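Periplasmic binding protein (Agrobacterium tumefaciens str. B6, PDB 5L9G) binds the opine mannopine in the periplasm and probably delivers it to an ABC transporter for uptake. Local coordinates at residues Leu124-Lys130 with Asn239-Asn245; Gly151-Trp156 with Val220-Trp226. All coordinates share one frame; numbering follows the deposited sequence.

Contact 1 (Leu124-Lys130 with Asn239-Asn245); sequences LIAWNKK and NFAYTFN
Trp127 and Ala241 face each other as an antiparallel hydrogen-bonded pair, and the backbone polar groups that they turn toward each other are satisfied within the pair. Trp127 N donates a hydrogen bond to Ala241 O at 2.8 Å, and Ala241 N returns a bond to Trp127 O. The indole folds back over its partner, because chi1 of 76° holds CG between the backbone N and the carbonyl carbon; Ala241 CB then sits against one face of the six-membered ring, 3.8 Å from its centroid, in a CH-pi contact. Trp127 NE1 is satisfied by Gly133 O. On the other side of the sheet the Phe240 ring lies flat over the backbone of Asn128, with Asn128 CA 3.6 Å above its centre.

Where strand 115-128 passes into helix 129-132, Lys129 N donates to Asn239 O at 2.8 Å. Asn128 is the N-cap: its OD1 accepts from Lys130 N, while its ND2 reaches Val220 O. Toward Leu124 the pairing loosens: the bond from Thr243 N to Ile125 O is long, 3.3 Å, and one water accepts from Ile125 N at 2.9 Å and donates to Thr243 O and Asn245 O, bridging the strands where they diverge. Thr243 OG1 accepts from Asn245 N at 3.0 Å, an ST turn at the corner of the chain. Nearby, Leu124 CD2 reaches over the face of the Phe244 ring and touches Tyr242 CD2 at 3.6 Å. Tyr242 OH has its own partner in Gln231. Such antiparallel pairing joins two long strands, 115-128 and 240-256, in the mixed sheet of a periplasmic solute-binding protein.

Contact 2 (Gly151-Trp156 with Val220-Trp226); sequences GKRALW and VDMIITW. With MO0 (mannopine), chain C.
Gly151 CA rests against Asp221 OD2 at 3.3 Å, just ahead of a parallel strand pair, 153-156 beside 222-226, within the mixed sheet of this solute-binding fold; the far end of the pair reaches the mannopine pocket. Lys152 N then donates to the same OD2 at 2.8 Å, meeting the carboxylate on its anti side, while Asp221 OD1 is held by Thr131. Lys152 O takes two donors, Asp221 N and Met222 N.

Arg153 and Met222 run side by side. The arginine chain bends at chi2 (95°), which turns one face of the guanidinium to Met222 SD, 3.4 Å above its plane and off toward the rim. NH2 bonds to Gly151 O and Phe149 O and NE to Phe143 O, so the group is fixed by backbone carbonyls. Ala154 continues the strand on the opposite face: its CB packs on Val220 CG1 at 3.7 Å and on Ile223 CG1, its N makes a weak bond to Met222 O, and its O accepts from Ile224 N at 3.1 Å. Beyond it the backbones separate, and contact passes to the side chains.

Trp156, with CG anti to the backbone N (chi1 -164°), swings its indole across to Trp226. They form a T-shaped pair, planes at 79°, in which the edge of Trp226 meets the face of Trp156. Trp226 in turn offers one of its own faces to mannopine, whose OAC lies at the edge of the Trp156 ring. Across the tryptophan pair, Trp156 CZ2 and Trp226 CZ2 approach to 3.4 Å.

In the fold
The two contacts illustrate how one sheet can be assembled from distant pieces of sequence. Their centres lie about 9 Å apart, on the same side of the chain's centre, and strands 115-128 and 222-226 are direct neighbours, so the order across the sheet is 240-256, 115-128, 222-226, 153-156. Backbone bonds from Asn128 N to Asp221 O and from Leu124 N to Thr225 O stitch contact 1 to contact 2. Along the chain, contact 2 is nested inside the loop that contact 1 closes. The shared sheet thus carries the tryptophans of contact 2 to bound mannopine, whereas in contact 1 the side chain of Leu124 lies about 10 Å from it.

Contact 1 (Leu124-Lys130 with Asn239-Asn245)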
loop_
_atom_site.group_PDB
_atom_site.type_symbol
_atom_site.label_atom_id
_atom_site.label_comp_id
_atom_site.label_asym_id
_atom_site.label_seq_id
_atom_site.Cartn_x
_atom_site.Cartn_y
_atom_site.Cartn_z
ATOM N N LEU A 124 -5.677 6.797 2.018
ATOM C CA LEU A 124 -6.619 7.908 2.065
ATOM C C LEU A 124 -7.429 7.998 3.356
ATOM O O LEU A 124 -7.394 7.082 4.170
ATOM C CB LEU A 124 -7.565 7.828 0.806
ATOM C CG LEU A 124 -8.293 6.480 0.541
ATOM C CD1 LEU A 124 -9.370 6.186 1.610
ATOM C CD2 LEU A 124 -8.980 6.502 -0.826
ATOM N N ILE A 125 -8.205 9.092 3.494
ATOM C CA ILE A 125 -9.067 9.383 4.646
ATOM C C ILE A 125 -10.468 8.858 4.385
ATOM O O ILE A 125 -11.085 9.249 3.402
ATOM C CB ILE A 125 -9.133 10.932 4.881
ATOM C CG1 ILE A 125 -7.747 11.508 5.178
ATOM C CG2 ILE A 125 -10.157 11.330 5.995
ATOM C CD1 ILE A 125 -7.635 13.035 4.831
ATOM N N ALA A 126 -11.006 8.086 5.322
ATOM C CA ALA A 126 -12.397 7.612 5.282
ATOM C C ALA A 126 -13.023 7.988 6.613
ATOM O O ALA A 126 -12.330 7.987 7.637
ATOM C CB ALA A 126 -12.452 6.092 5.106
ATOM N N TRP A 127 -14.321 8.303 6.609
ATOM C CA TRP A 127 -14.997 8.661 7.847
ATOM C C TRP A 127 -16.345 8.004 7.971
ATOM O O TRP A 127 -16.981 7.632 6.971
ATOM C CB TRP A 127 -15.103 10.181 8.018
ATOM C CG TRP A 127 -16.152 10.819 7.150
ATOM C CD1 TRP A 127 -17.478 10.980 7.439
ATOM C CD2 TRP A 127 -15.966 11.324 5.812
ATOM N NE1 TRP A 127 -18.124 11.585 6.377
ATOM C CE2 TRP A 127 -17.213 11.826 5.376
ATOM C CE3 TRP A 127 -14.849 11.453 4.964
ATOM C CZ2 TRP A 127 -17.380 12.442 4.120
ATOM C CZ3 TRP A 127 -15.011 12.067 3.726
ATOM C CH2 TRP A 127 -16.264 12.541 3.308
ATOM N N ASN A 128 -16.786 7.901 9.223
ATOM C CA ASN A 128 -18.024 7.272 9.599
ATOM C C ASN A 128 -19.163 8.256 9.376
ATOM O O ASN A 128 -19.223 9.301 10.052
ATOM C CB ASN A 128 -17.927 6.895 11.089
ATOM C CG ASN A 128 -19.006 5.981 11.557
ATOM O OD1 ASN A 128 -20.136 5.991 11.050
ATOM N ND2 ASN A 128 -18.668 5.156 12.539
ATOM N N LYS A 129 -20.088 7.916 8.446
ATOM C CA LYS A 129 -21.247 8.788 8.179
ATOM C C LYS A 129 -22.268 8.834 9.336
ATOM O O LYS A 129 -23.006 9.815 9.475
ATOM C CB LYS A 129 -21.925 8.426 6.841
ATOM C CG LYS A 129 -21.019 8.686 5.632
ATOM C CD LYS A 129 -21.578 8.067 4.340
ATOM C CE LYS A 129 -22.794 8.772 3.817
ATOM N NZ LYS A 129 -23.469 7.952 2.782
ATOM N N LYS A 130 -22.290 7.794 10.200
ATOM C CA LYS A 130 -23.157 7.828 11.372
ATOM C C LYS A 130 -22.632 8.946 12.315
ATOM O O LYS A 130 -23.417 9.722 12.850
ATOM C CB LYS A 130 -23.179 6.475 12.095
ATOM C CG LYS A 130 -24.136 6.469 13.288
ATOM C CD LYS A 130 -23.852 5.339 14.268
ATOM C CE LYS A 130 -24.289 5.683 15.683
ATOM N NZ LYS A 130 -25.707 6.158 15.740
ATOM N N ASN A 239 -21.353 2.207 6.488
ATOM C CA ASN A 239 -21.894 3.547 6.316
ATOM C C ASN A 239 -20.754 4.567 6.465
ATOM O O ASN A 239 -20.737 5.385 7.408
ATOM C CB ASN A 239 -23.038 3.822 7.319
ATOM C CG ASN A 239 -23.782 5.103 7.039
ATOM O OD1 ASN A 239 -23.706 5.662 5.949
ATOM N ND2 ASN A 239 -24.468 5.635 8.038
ATOM N N PHE A 240 -19.780 4.470 5.530
ATOM C CA PHE A 240 -18.617 5.331 5.478
ATOM C C PHE A 240 -18.521 6.028 4.151
ATOM O O PHE A 240 -19.118 5.602 3.153
ATOM C CB PHE A 240 -17.327 4.520 5.715
ATOM C CG PHE A 240 -16.939 4.361 7.168
ATOM C CD1 PHE A 240 -17.805 3.746 8.078
ATOM C CD2 PHE A 240 -15.695 4.787 7.622
ATOM C CE1 PHE A 240 -17.437 3.584 9.422
ATOM C CE2 PHE A 240 -15.328 4.620 8.970
ATOM C CZ PHE A 240 -16.198 4.008 9.858
ATOM N N ALA A 241 -17.757 7.104 4.142
ATOM C CA ALA A 241 -17.468 7.865 2.932
ATOM C C ALA A 241 -15.981 8.100 2.941
ATOM O O ALA A 241 -15.330 7.909 3.974
ATOM C CB ALA A 241 -18.212 9.190 2.925
ATOM N N TYR A 242 -15.428 8.470 1.791
ATOM C CA TYR A 242 -13.996 8.746 1.705
ATOM C C TYR A 242 -13.717 9.751 0.627
ATOM O O TYR A 242 -14.600 10.065 -0.167
ATOM C CB TYR A 242 -13.178 7.454 1.514
ATOM C CG TYR A 242 -13.384 6.754 0.180
ATOM C CD1 TYR A 242 -14.390 5.810 0.017
ATOM C CD2 TYR A 242 -12.514 6.972 -0.886
ATOM C CE1 TYR A 242 -14.526 5.090 -1.174
ATOM C CE2 TYR A 242 -12.638 6.261 -2.088
ATOM C CZ TYR A 242 -13.646 5.315 -2.228
ATOM O OH TYR A 242 -13.783 4.608 -3.414
ATOM N N THR A 243 -12.494 10.264 0.612
ATOM C CA THR A 243 -12.031 11.232 -0.382
ATOM C C THR A 243 -10.608 10.858 -0.805
ATOM O O THR A 243 -9.871 10.244 -0.034
ATOM C CB THR A 243 -12.072 12.675 0.206
ATOM O OG1 THR A 243 -11.573 13.576 -0.761
ATOM C CG2 THR A 243 -11.223 12.835 1.479
ATOM N N PHE A 244 -10.205 11.287 -2.003
ATOM C CA PHE A 244 -8.816 11.118 -2.443
ATOM C C PHE A 244 -8.017 12.389 -2.085
ATOM O O PHE A 244 -6.805 12.423 -2.331
ATOM C CB PHE A 244 -8.736 10.865 -3.963
ATOM C CG PHE A 244 -9.124 9.454 -4.355
ATOM C CD1 PHE A 244 -8.187 8.425 -4.332
ATOM C CD2 PHE A 244 -10.418 9.161 -4.768
ATOM C CE1 PHE A 244 -8.546 7.115 -4.703
ATOM C CE2 PHE A 244 -10.776 7.857 -5.130
ATOM C CZ PHE A 244 -9.842 6.843 -5.096
ATOM N N ASN A 245 -8.692 13.448 -1.538
ATOM C CA ASN A 245 -7.978 14.684 -1.170
ATOM C C ASN A 245 -6.914 14.378 -0.111
ATOM O O ASN A 245 -7.229 13.725 0.889
ATOM C CB ASN A 245 -8.937 15.754 -0.637
ATOM C CG ASN A 245 -8.256 17.094 -0.512
ATOM O OD1 ASN A 245 -7.751 17.651 -1.499
ATOM N ND2 ASN A 245 -8.111 17.577 0.716
HETATM O O HOH W 1 -7.591 11.008 1.443
#

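Contact 2 (Gly151-Trp156 with Val220-Trp226)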
loop_
_atom_site.group_PDB
_atom_site.type_symbol
_atom_site.label_atom_id
_atom_site.label_comp_id
_atom_site.label_asym_id
_atom_site.label_seq_id
_atom_site.Cartn_x
_atom_site.Cartn_y
_atom_site.Cartn_z
ATOM N N GLY A 151 -13.624 12.578 17.880
ATOM C CA GLY A 151 -13.854 11.177 17.569
ATOM C C GLY A 151 -12.629 10.294 17.552
ATOM O O GLY A 151 -11.490 10.757 17.664
ATOM N N LYS A 152 -12.890 9.000 17.440
ATOM C CA LYS A 152 -11.890 7.945 17.432
ATOM C C LYS A 152 -11.227 7.845 16.067
ATOM O O LYS A 152 -11.900 7.623 15.063
ATOM C CB LYS A 152 -12.529 6.599 17.809
ATOM C CG LYS A 152 -13.103 6.530 19.220
ATOM C CD LYS A 152 -13.798 5.178 19.422
ATOM C CE LYS A 152 -14.662 5.137 20.662
ATOM N NZ LYS A 152 -13.859 5.085 21.913
ATOM N N ARG A 153 -9.896 8.011 16.042
ATOM C CA ARG A 153 -9.060 7.870 14.852
ATOM C C ARG A 153 -8.401 6.485 14.804
ATOM O O ARG A 153 -8.099 5.908 15.847
ATOM C CB ARG A 153 -7.925 8.908 14.885
ATOM C CG ARG A 153 -8.302 10.278 14.271
ATOM C CD ARG A 153 -8.773 11.261 15.290
ATOM N NE ARG A 153 -8.999 12.580 14.691
ATOM C CZ ARG A 153 -10.029 13.357 15.000
ATOM N NH1 ARG A 153 -10.196 14.519 14.385
ATOM N NH2 ARG A 153 -10.919 12.964 15.908
ATOM N N ALA A 154 -8.136 5.979 13.586
ATOM C CA ALA A 154 -7.360 4.764 13.413
ATOM C C ALA A 154 -6.293 5.026 12.363
ATOM O O ALA A 154 -6.572 5.608 11.312
ATOM C CB ALA A 154 -8.234 3.594 13.020
ATOM N N LEU A 155 -5.050 4.649 12.678
ATOM C CA LEU A 155 -3.910 4.843 11.787
ATOM C C LEU A 155 -3.182 3.515 11.698
ATOM O O LEU A 155 -3.374 2.655 12.549
ATOM C CB LEU A 155 -2.940 5.899 12.354
ATOM C CG LEU A 155 -3.276 7.381 12.167
ATOM C CD1 LEU A 155 -4.393 7.791 13.058
ATOM C CD2 LEU A 155 -2.059 8.259 12.561
ATOM N N TRP A 156 -2.349 3.348 10.667
ATOM C CA TRP A 156 -1.581 2.122 10.452
ATOM C C TRP A 156 -0.509 1.975 11.547
ATOM O O TRP A 156 -0.025 2.980 12.081
ATOM C CB TRP A 156 -0.884 2.215 9.084
ATOM C CG TRP A 156 -0.348 0.917 8.526
ATOM C CD1 TRP A 156 -0.682 -0.359 8.903
ATOM C CD2 TRP A 156 0.587 0.787 7.452
ATOM N NE1 TRP A 156 0.013 -1.273 8.144
ATOM C CE2 TRP A 156 0.774 -0.596 7.221
ATOM C CE3 TRP A 156 1.268 1.711 6.635
ATOM C CZ2 TRP A 156 1.628 -1.078 6.220
ATOM C CZ3 TRP A 156 2.115 1.237 5.644
ATOM C CH2 TRP A 156 2.311 -0.144 5.461
ATOM N N VAL A 220 -14.606 2.836 14.522
ATOM C CA VAL A 220 -13.806 4.062 14.447
ATOM C C VAL A 220 -14.660 5.165 13.851
ATOM O O VAL A 220 -15.637 4.860 13.150
ATOM C CB VAL A 220 -12.467 3.872 13.661
ATOM C CG1 VAL A 220 -11.585 2.825 14.333
ATOM C CG2 VAL A 220 -12.716 3.533 12.189
ATOM N N ASP A 221 -14.265 6.435 14.059
ATOM C CA ASP A 221 -14.988 7.567 13.469
ATOM C C ASP A 221 -14.339 8.016 12.180
ATOM O O ASP A 221 -14.992 8.526 11.279
ATOM C CB ASP A 221 -15.151 8.704 14.483
ATOM C CG ASP A 221 -15.997 8.268 15.664
ATOM O OD1 ASP A 221 -17.076 7.671 15.438
ATOM O OD2 ASP A 221 -15.551 8.447 16.802
ATOM N N MET A 222 -13.025 7.840 12.095
ATOM C CA MET A 222 -12.274 8.181 10.884
ATOM C C MET A 222 -11.022 7.332 10.873
ATOM O O MET A 222 -10.569 6.895 11.932
ATOM C CB MET A 222 -11.961 9.681 10.777
ATOM C CG MET A 222 -11.151 10.212 11.962
ATOM S SD MET A 222 -10.834 11.982 11.741
ATOM C CE MET A 222 -12.406 12.720 12.308
ATOM N N ILE A 223 -10.472 7.088 9.677
ATOM C CA ILE A 223 -9.328 6.177 9.524
ATOM C C ILE A 223 -8.537 6.561 8.297
ATOM O O ILE A 223 -9.111 6.980 7.286
ATOM C CB ILE A 223 -9.838 4.682 9.431
ATOM C CG1 ILE A 223 -8.701 3.654 9.274
ATOM C CG2 ILE A 223 -10.899 4.474 8.297
ATOM C CD1 ILE A 223 -9.176 2.191 9.439
ATOM N N ILE A 224 -7.217 6.405 8.388
ATOM C CA ILE A 224 -6.359 6.509 7.220
ATOM C C ILE A 224 -6.010 5.068 6.868
ATOM O O ILE A 224 -5.348 4.371 7.651
ATOM C CB ILE A 224 -5.090 7.372 7.401
ATOM C CG1 ILE A 224 -5.449 8.829 7.780
ATOM C CG2 ILE A 224 -4.267 7.325 6.087
ATOM C CD1 ILE A 224 -4.274 9.630 8.372
ATOM N N THR A 225 -6.481 4.614 5.705
ATOM C CA THR A 225 -6.174 3.253 5.234
ATOM C C THR A 225 -6.234 3.229 3.686
ATOM O O THR A 225 -6.376 4.270 3.038
ATOM C CB THR A 225 -7.032 2.164 5.964
ATOM O OG1 THR A 225 -6.523 0.852 5.668
ATOM C CG2 THR A 225 -8.525 2.251 5.612
ATOM N N TRP A 226 -6.114 2.035 3.121
ATOM C CA TRP A 226 -6.024 1.822 1.681
ATOM C C TRP A 226 -7.402 1.806 1.011
ATOM O O TRP A 226 -8.339 1.197 1.523
ATOM C CB TRP A 226 -5.168 0.562 1.419
ATOM C CG TRP A 226 -3.834 0.667 2.135
ATOM C CD1 TRP A 226 -2.941 1.699 2.041
ATOM C CD2 TRP A 226 -3.228 -0.315 2.990
ATOM N NE1 TRP A 226 -1.829 1.442 2.822
ATOM C CE2 TRP A 226 -1.962 0.192 3.386
ATOM C CE3 TRP A 226 -3.633 -1.577 3.474
ATOM C CZ2 TRP A 226 -1.122 -0.492 4.266
ATOM C CZ3 TRP A 226 -2.753 -2.303 4.270
ATOM C CH2 TRP A 226 -1.516 -1.762 4.666
HETATM O OAB MO0 C . 5.979 -3.944 1.868
HETATM C CAF MO0 C . 5.315 -4.714 2.832
HETATM C CAG MO0 C . 3.909 -4.223 3.127
HETATM O OAC MO0 C . 3.943 -3.268 4.130
HETATM C CAH MO0 C . 3.123 -3.804 1.909
HETATM O OAM MO0 C . 3.074 -4.808 0.964
HETATM C CAI MO0 C . 1.725 -3.252 2.188
HETATM O OAD MO0 C . 0.916 -4.217 2.789
HETATM C CAJ MO0 C . 1.099 -2.641 0.968
HETATM O OAE MO0 C . 1.915 -1.606 0.499
HETATM C CAK MO0 C . -0.352 -2.172 1.159
HETATM N N MO0 C . -1.178 -2.725 0.078
HETATM C CA MO0 C . -2.541 -2.141 0.041
HETATM C C MO0 C . -3.537 -3.112 0.628
HETATM O O MO0 C . -3.125 -4.156 1.178
HETATM C CB MO0 C . -2.963 -1.700 -1.340
HETATM C CG MO0 C . -3.364 -2.857 -2.230
HETATM C CD MO0 C . -3.297 -2.537 -3.682
HETATM O OE1 MO0 C . -4.495 -2.221 -4.337
HETATM N NE2 MO0 C . -2.245 -2.547 -4.342
HETATM O OXT MO0 C . -4.783 -2.859 0.636
#